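Side-chain contacts in transcriptional regulator (Streptococcus pneumoniae, PDB 2GNP), which probably regulates transcription in response to a small effector, perhaps a sugar, held by its putative sugar-binding domain: residues Glu142-Lys145 with Asn146-Asp150; Leu131-Gly134 with Ile135-Arg139. One frame throughout, in Å; residues are numbered along the deposited sequence.

How the contacts relate
Contacts 1 and 2 each follow one short helix to its C-terminal end, and those helices, 129-136 and 142-147, are consecutive in the chain. Their centres lie 13 Å apart on the same side of the molecule. Contact 1 is partly buried, with a leucine-on-indole face packed inward against strand 85-88 and its polar side turned outward to waters. Contact 2 lies at the surface, farther from the chain's centre, and its cross-segment chemistry is mainly backbone bonding plus a carboxylate-amide stack. They touch each other: K145 CD lies 3.3 Å from L136 O, and the W148 ring packs on the L136 side chain.

Contact 1 (Glu142-Lys145 with Asn146-Asp150); sequences ENLK and NSWKD
Side chains four residues apart, one turn of helix 142-147, meet here in a local contact that runs into the turn after the helix, with its inner face against strand 85-88. The L144 methyl CD2 sits over one face of the W148 indole, 3.9 Å from the centroid of the five-membered ring and 28° off the ring normal, a CH-pi contact. CD1 reaches the benzo side, 3.9 Å from W148 CZ2. In L144 the first torsion (chi1 -160°) brings CG out beside the carbonyl carbon, and chi2 then turns CD2 forward over the indole. The indole is fixed at its polar end by P88 O, bonded to NE1, while M120 packs on both L144 and W148, and Y87 on L144.

This is the C-terminal turn of an alpha helix, passing into a type I beta turn from S147 to D150. N143 O is gripped twice by one residue, by S147 N at 2.9 Å and S147 OG at 3.0 Å, from opposite faces of the carbonyl plane; the hydroxyl comes from above that plane, 35° out of it. K60 also bonds S147 OG and forms a salt bridge with D150, tying this turn to strand 60-63 of the sheet. On the outer side, the amide of N146 crosses the E142 chain, ND2 lying 3.5 Å from E142 CG. A water accepts from N143 ND2 and, at 3.2 Å, from N146 ND2. A second water donates to K145 O at 2.7 Å and accepts weakly from K149 NZ, whose salt bridge is to D217.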
ATOM      1  N   GLU A 142     -14.719 -16.555  -4.861  1.00 15.44           N
ATOM      2  CA  GLU A 142     -15.692 -15.527  -5.223  1.00 15.77           C
ATOM      3  C   GLU A 142     -15.949 -14.488  -4.123  1.00 16.13           C
ATOM      4  O   GLU A 142     -16.117 -13.300  -4.422  1.00 16.80           O
ATOM      5  CB  GLU A 142     -17.028 -16.181  -5.612  1.00 16.93           C
ATOM      6  CG  GLU A 142     -18.018 -15.189  -5.980  1.00 19.42           C
ATOM      7  CD  GLU A 142     -19.130 -15.843  -6.784  1.00 28.09           C
ATOM      8  OE1 GLU A 142     -20.044 -16.437  -6.145  1.00 28.11           O
ATOM      9  OE2 GLU A 142     -19.051 -15.764  -8.034  1.00 27.24           O
ATOM     10  N   ASN A 143     -16.096 -14.952  -2.880  1.00 16.59           N
ATOM     11  CA  ASN A 143     -16.358 -14.041  -1.749  1.00 17.07           C
ATOM     12  C   ASN A 143     -15.266 -12.938  -1.723  1.00 16.09           C
ATOM     13  O   ASN A 143     -15.562 -11.740  -1.565  1.00 16.57           O
ATOM     14  CB  ASN A 143     -16.369 -14.791  -0.387  1.00 17.84           C
ATOM     15  CG  ASN A 143     -17.546 -15.767  -0.202  1.00 21.60           C
ATOM     16  OD1 ASN A 143     -17.406 -16.846   0.450  1.00 24.72           O
ATOM     17  ND2 ASN A 143     -18.724 -15.385  -0.717  1.00 23.22           N
ATOM     18  N   LEU A 144     -14.021 -13.363  -1.868  1.00 15.04           N
ATOM     19  CA  LEU A 144     -12.878 -12.433  -1.707  1.00 15.26           C
ATOM     20  C   LEU A 144     -12.877 -11.496  -2.936  1.00 15.29           C
ATOM     21  O   LEU A 144     -12.827 -10.279  -2.819  1.00 13.54           O
ATOM     22  CB  LEU A 144     -11.577 -13.224  -1.573  1.00 15.48           C
ATOM     23  CG  LEU A 144     -10.421 -12.446  -0.932  1.00 20.19           C
ATOM     24  CD1 LEU A 144      -9.102 -12.842  -1.417  1.00 17.49           C
ATOM     25  CD2 LEU A 144     -10.595 -10.949  -0.612  1.00 16.96           C
ATOM     26  N   LYS A 145     -13.029 -12.086  -4.138  1.00 14.71           N
ATOM     27  CA  LYS A 145     -13.125 -11.273  -5.368  1.00 17.59           C
ATOM     28  C   LYS A 145     -14.168 -10.196  -5.302  1.00 16.03           C
ATOM     29  O   LYS A 145     -13.914  -9.073  -5.705  1.00 16.75           O
ATOM     30  CB  LYS A 145     -13.458 -12.206  -6.556  1.00 18.16           C
ATOM     31  CG  LYS A 145     -13.634 -11.467  -7.927  1.00 22.68           C
ATOM     32  CD  LYS A 145     -13.631 -12.458  -9.119  1.00 23.55           C
ATOM     33  CE  LYS A 145     -13.717 -11.699 -10.455  1.00 28.42           C
ATOM     34  NZ  LYS A 145     -13.361 -12.629 -11.591  1.00 34.07           N
ATOM     35  N   ASN A 146     -15.356 -10.549  -4.792  1.00 16.28           N
ATOM     36  CA  ASN A 146     -16.477  -9.614  -4.658  1.00 16.15           C
ATOM     37  C   ASN A 146     -16.179  -8.554  -3.609  1.00 16.41           C
ATOM     38  O   ASN A 146     -16.482  -7.402  -3.797  1.00 16.10           O
ATOM     39  CB  ASN A 146     -17.765 -10.345  -4.323  1.00 17.93           C
ATOM     40  CG  ASN A 146     -18.327 -11.108  -5.542  1.00 20.92           C
ATOM     41  OD1 ASN A 146     -17.953 -10.807  -6.679  1.00 22.66           O
ATOM     42  ND2 ASN A 146     -19.255 -12.035  -5.302  1.00 20.35           N
ATOM     43  N   SER A 147     -15.574  -8.987  -2.516  1.00 15.33           N
ATOM     44  CA  SER A 147     -15.218  -8.081  -1.459  1.00 15.34           C
ATOM     45  C   SER A 147     -14.214  -7.012  -1.910  1.00 14.23           C
ATOM     46  O   SER A 147     -14.296  -5.860  -1.492  1.00 14.26           O
ATOM     47  CB  SER A 147     -14.765  -8.850  -0.192  1.00 12.94           C
ATOM     48  OG  SER A 147     -15.862  -9.548   0.449  1.00 16.06           O
ATOM     49  N   TRP A 148     -13.273  -7.363  -2.799  1.00 15.76           N
ATOM     50  CA  TRP A 148     -12.402  -6.334  -3.381  1.00 16.29           C
ATOM     51  C   TRP A 148     -13.122  -5.212  -4.116  1.00 18.01           C
ATOM     52  O   TRP A 148     -12.531  -4.141  -4.317  1.00 17.63           O
ATOM     53  CB  TRP A 148     -11.402  -6.985  -4.335  1.00 16.36           C
ATOM     54  CG  TRP A 148     -10.289  -7.776  -3.717  1.00 14.87           C
ATOM     55  CD1 TRP A 148      -9.758  -7.653  -2.417  1.00 12.00           C
ATOM     56  CD2 TRP A 148      -9.469  -8.718  -4.394  1.00 14.43           C
ATOM     57  NE1 TRP A 148      -8.718  -8.504  -2.256  1.00 13.70           N
ATOM     58  CE2 TRP A 148      -8.514  -9.189  -3.452  1.00 14.40           C
ATOM     59  CE3 TRP A 148      -9.472  -9.262  -5.715  1.00 16.06           C
ATOM     60  CZ2 TRP A 148      -7.564 -10.149  -3.766  1.00 15.28           C
ATOM     61  CZ3 TRP A 148      -8.503 -10.243  -6.024  1.00 13.03           C
ATOM     62  CH2 TRP A 148      -7.569 -10.670  -5.064  1.00 15.71           C
ATOM     63  N   LYS A 149     -14.368  -5.464  -4.529  1.00 17.48           N
ATOM     64  CA  LYS A 149     -15.169  -4.472  -5.244  1.00 19.63           C
ATOM     65  C   LYS A 149     -15.975  -3.587  -4.320  1.00 19.43           C
ATOM     66  O   LYS A 149     -16.568  -2.617  -4.782  1.00 20.60           O
ATOM     67  CB  LYS A 149     -16.047  -5.124  -6.319  1.00 19.67           C
ATOM     68  CG  LYS A 149     -15.174  -5.904  -7.347  1.00 22.46           C
ATOM     69  CD  LYS A 149     -15.979  -6.719  -8.333  1.00 24.60           C
ATOM     70  CE  LYS A 149     -15.099  -7.324  -9.445  1.00 26.60           C
ATOM     71  NZ  LYS A 149     -13.991  -6.441 -10.022  1.00 34.10           N
ATOM     72  N   ASP A 150     -16.022  -3.919  -3.036  1.00 17.88           N
ATOM     73  CA  ASP A 150     -16.798  -3.084  -2.144  1.00 19.37           C
ATOM     74  C   ASP A 150     -16.172  -2.843  -0.753  1.00 18.42           C
ATOM     75  O   ASP A 150     -16.869  -2.706   0.285  1.00 19.69           O
ATOM     76  CB  ASP A 150     -18.262  -3.552  -2.101  1.00 21.79           C
ATOM     77  CG  ASP A 150     -18.481  -4.603  -1.128  1.00 27.18           C
ATOM     78  OD1 ASP A 150     -17.616  -5.496  -1.031  1.00 26.52           O
ATOM     79  OD2 ASP A 150     -19.511  -4.505  -0.411  1.00 35.75           O
TER
HETATM   80  O   HOH W   1     -19.436 -13.114  -2.311  1.00 38.93           O
HETATM   81  O   HOH W   2     -12.390  -8.180  -7.777  1.00 20.38           O

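Contact 2 (Leu131-Gly134 with Ile135-Arg139)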
ATOM      1  N   LEU A 131      -3.787 -20.453 -14.941  1.00 21.10           N
ATOM      2  CA  LEU A 131      -3.732 -20.789 -13.507  1.00 20.82           C
ATOM      3  C   LEU A 131      -4.314 -19.631 -12.666  1.00 20.02           C
ATOM      4  O   LEU A 131      -5.162 -19.870 -11.784  1.00 17.77           O
ATOM      5  CB  LEU A 131      -2.296 -21.062 -13.099  1.00 21.50           C
ATOM      6  CG  LEU A 131      -1.745 -22.377 -13.613  1.00 23.15           C
ATOM      7  CD1 LEU A 131      -0.310 -22.474 -13.172  1.00 23.30           C
ATOM      8  CD2 LEU A 131      -2.574 -23.518 -13.020  1.00 25.58           C
ATOM      9  N   ALA A 132      -3.926 -18.402 -12.996  1.00 18.18           N
ATOM     10  CA  ALA A 132      -4.465 -17.236 -12.265  1.00 18.63           C
ATOM     11  C   ALA A 132      -5.981 -17.156 -12.418  1.00 18.93           C
ATOM     12  O   ALA A 132      -6.716 -16.973 -11.434  1.00 19.92           O
ATOM     13  CB  ALA A 132      -3.835 -15.949 -12.749  1.00 18.07           C
ATOM     14  N   ASP A 133      -6.472 -17.285 -13.658  1.00 17.73           N
ATOM     15  CA  ASP A 133      -7.916 -17.249 -13.871  1.00 19.72           C
ATOM     16  C   ASP A 133      -8.688 -18.397 -13.185  1.00 19.20           C
ATOM     17  O   ASP A 133      -9.798 -18.181 -12.703  1.00 19.55           O
ATOM     18  CB  ASP A 133      -8.227 -17.294 -15.343  1.00 19.84           C
ATOM     19  CG  ASP A 133      -7.888 -16.024 -16.057  1.00 21.87           C
ATOM     20  OD1 ASP A 133      -7.710 -14.954 -15.433  1.00 23.63           O
ATOM     21  OD2 ASP A 133      -7.884 -16.101 -17.309  1.00 26.09           O
ATOM     22  N   GLY A 134      -8.091 -19.581 -13.151  1.00 18.67           N
ATOM     23  CA  GLY A 134      -8.632 -20.716 -12.414  1.00 20.80           C
ATOM     24  C   GLY A 134      -8.896 -20.357 -10.949  1.00 19.65           C
ATOM     25  O   GLY A 134      -9.933 -20.749 -10.403  1.00 21.19           O
ATOM     26  N   ILE A 135      -7.967 -19.597 -10.348  1.00 18.86           N
ATOM     27  CA  ILE A 135      -8.143 -19.114  -8.943  1.00 17.03           C
ATOM     28  C   ILE A 135      -9.165 -17.970  -8.929  1.00 16.96           C
ATOM     29  O   ILE A 135     -10.165 -17.996  -8.192  1.00 16.05           O
ATOM     30  CB  ILE A 135      -6.818 -18.668  -8.355  1.00 16.03           C
ATOM     31  CG1 ILE A 135      -5.858 -19.843  -8.162  1.00 15.09           C
ATOM     32  CG2 ILE A 135      -7.007 -17.878  -7.048  1.00 16.64           C
ATOM     33  CD1 ILE A 135      -4.407 -19.426  -7.993  1.00 17.05           C
ATOM     34  N   LEU A 136      -8.956 -16.953  -9.759  1.00 16.28           N
ATOM     35  CA  LEU A 136      -9.804 -15.771  -9.655  1.00 16.84           C
ATOM     36  C   LEU A 136     -11.280 -16.029  -9.940  1.00 18.08           C
ATOM     37  O   LEU A 136     -12.151 -15.371  -9.352  1.00 18.97           O
ATOM     38  CB  LEU A 136      -9.279 -14.649 -10.550  1.00 16.49           C
ATOM     39  CG  LEU A 136      -7.885 -14.094 -10.181  1.00 18.04           C
ATOM     40  CD1 LEU A 136      -7.495 -13.167 -11.365  1.00 15.60           C
ATOM     41  CD2 LEU A 136      -7.879 -13.288  -8.895  1.00 13.88           C
ATOM     42  N   GLN A 137     -11.537 -16.959 -10.871  1.00 19.05           N
ATOM     43  CA  GLN A 137     -12.888 -17.247 -11.333  1.00 21.37           C
ATOM     44  C   GLN A 137     -13.518 -18.426 -10.577  1.00 20.79           C
ATOM     45  O   GLN A 137     -14.603 -18.891 -10.935  1.00 21.06           O
ATOM     46  CB  GLN A 137     -12.840 -17.545 -12.839  1.00 22.67           C
ATOM     47  CG  GLN A 137     -12.475 -16.301 -13.730  1.00 23.35           C
ATOM     48  CD  GLN A 137     -12.214 -16.656 -15.255  1.00 26.71           C
ATOM     49  OE1 GLN A 137     -11.912 -15.770 -16.059  1.00 35.47           O
ATOM     50  NE2 GLN A 137     -12.341 -17.946 -15.627  1.00 31.37           N
ATOM     51  N   SER A 138     -12.821 -18.935  -9.559  1.00 19.25           N
ATOM     52  CA  SER A 138     -13.275 -20.143  -8.859  1.00 18.27           C
ATOM     53  C   SER A 138     -14.489 -19.889  -7.965  1.00 16.92           C
ATOM     54  O   SER A 138     -14.767 -18.782  -7.597  1.00 17.67           O
ATOM     55  CB  SER A 138     -12.136 -20.753  -8.032  1.00 19.17           C
ATOM     56  OG  SER A 138     -11.858 -19.840  -6.959  1.00 20.08           O
ATOM     57  N   ARG A 139     -15.260 -20.925  -7.642  1.00 18.07           N
ATOM     58  CA  ARG A 139     -16.340 -20.737  -6.681  1.00 17.81           C
ATOM     59  C   ARG A 139     -15.790 -20.355  -5.316  1.00 17.42           C
ATOM     60  O   ARG A 139     -16.434 -19.564  -4.622  1.00 19.70           O
ATOM     61  CB  ARG A 139     -17.129 -22.047  -6.457  1.00 17.63           C
ATOM     62  CG  ARG A 139     -18.516 -21.858  -6.030  1.00 20.80           C
ATOM     63  CD  ARG A 139     -19.213 -23.225  -5.929  1.00 20.61           C
ATOM     64  NE  ARG A 139     -20.617 -23.023  -5.592  1.00 21.61           N
ATOM     65  CZ  ARG A 139     -21.125 -23.085  -4.368  1.00 23.81           C
ATOM     66  NH1 ARG A 139     -20.332 -23.352  -3.307  1.00 20.47           N
ATOM     67  NH2 ARG A 139     -22.430 -22.831  -4.209  1.00 23.13           N
TER
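D133 O receives the backbone N-H of Q137 at 2.8 Å, with an N-H...O angle of 153°. The same two residues also meet through their side chains, which run alongside each other in the same direction. The D133 carboxylate and the Q137 amide stack with their planes 10° apart, Q137 OE1 standing 4.0 Å from D133 CG. Q137 places its CG beside its own backbone N (chi1 -68°) and then runs extended, which brings the amide back along the helix to the aspartate. D133 OD2 is salt-bridged to K129, one turn earlier, which probably steadies the carboxylate in its stacked position.

Two further backbone bonds continue the helical pattern: L136 N to A132 O, also 2.8 Å, and the longer I135 N to L131 O at 3.2 Å. L136 CG lies 3.4 Å from A132 O, alongside the bond its own N-H makes. Beyond them, I135 O is gripped twice by S138, through the backbone N at 3.1 Å and through OG at 2.8 Å. The serine hydroxyl lies between its backbone N and carbonyl carbon, where it can reach back to that oxygen, and it also bonds the backbone N of F141. S138 CB meanwhile comes within 3.2 Å of G134 O, a close carbon-oxygen approach. The side chains of I135 and L136 both touch F141. With Q137 leaving helical geometry and the backbone of S138 turning extended, the arrangement is that of the C-terminal end of an alpha helix, here closing helix 129-136 before the short connection to helix 142-147.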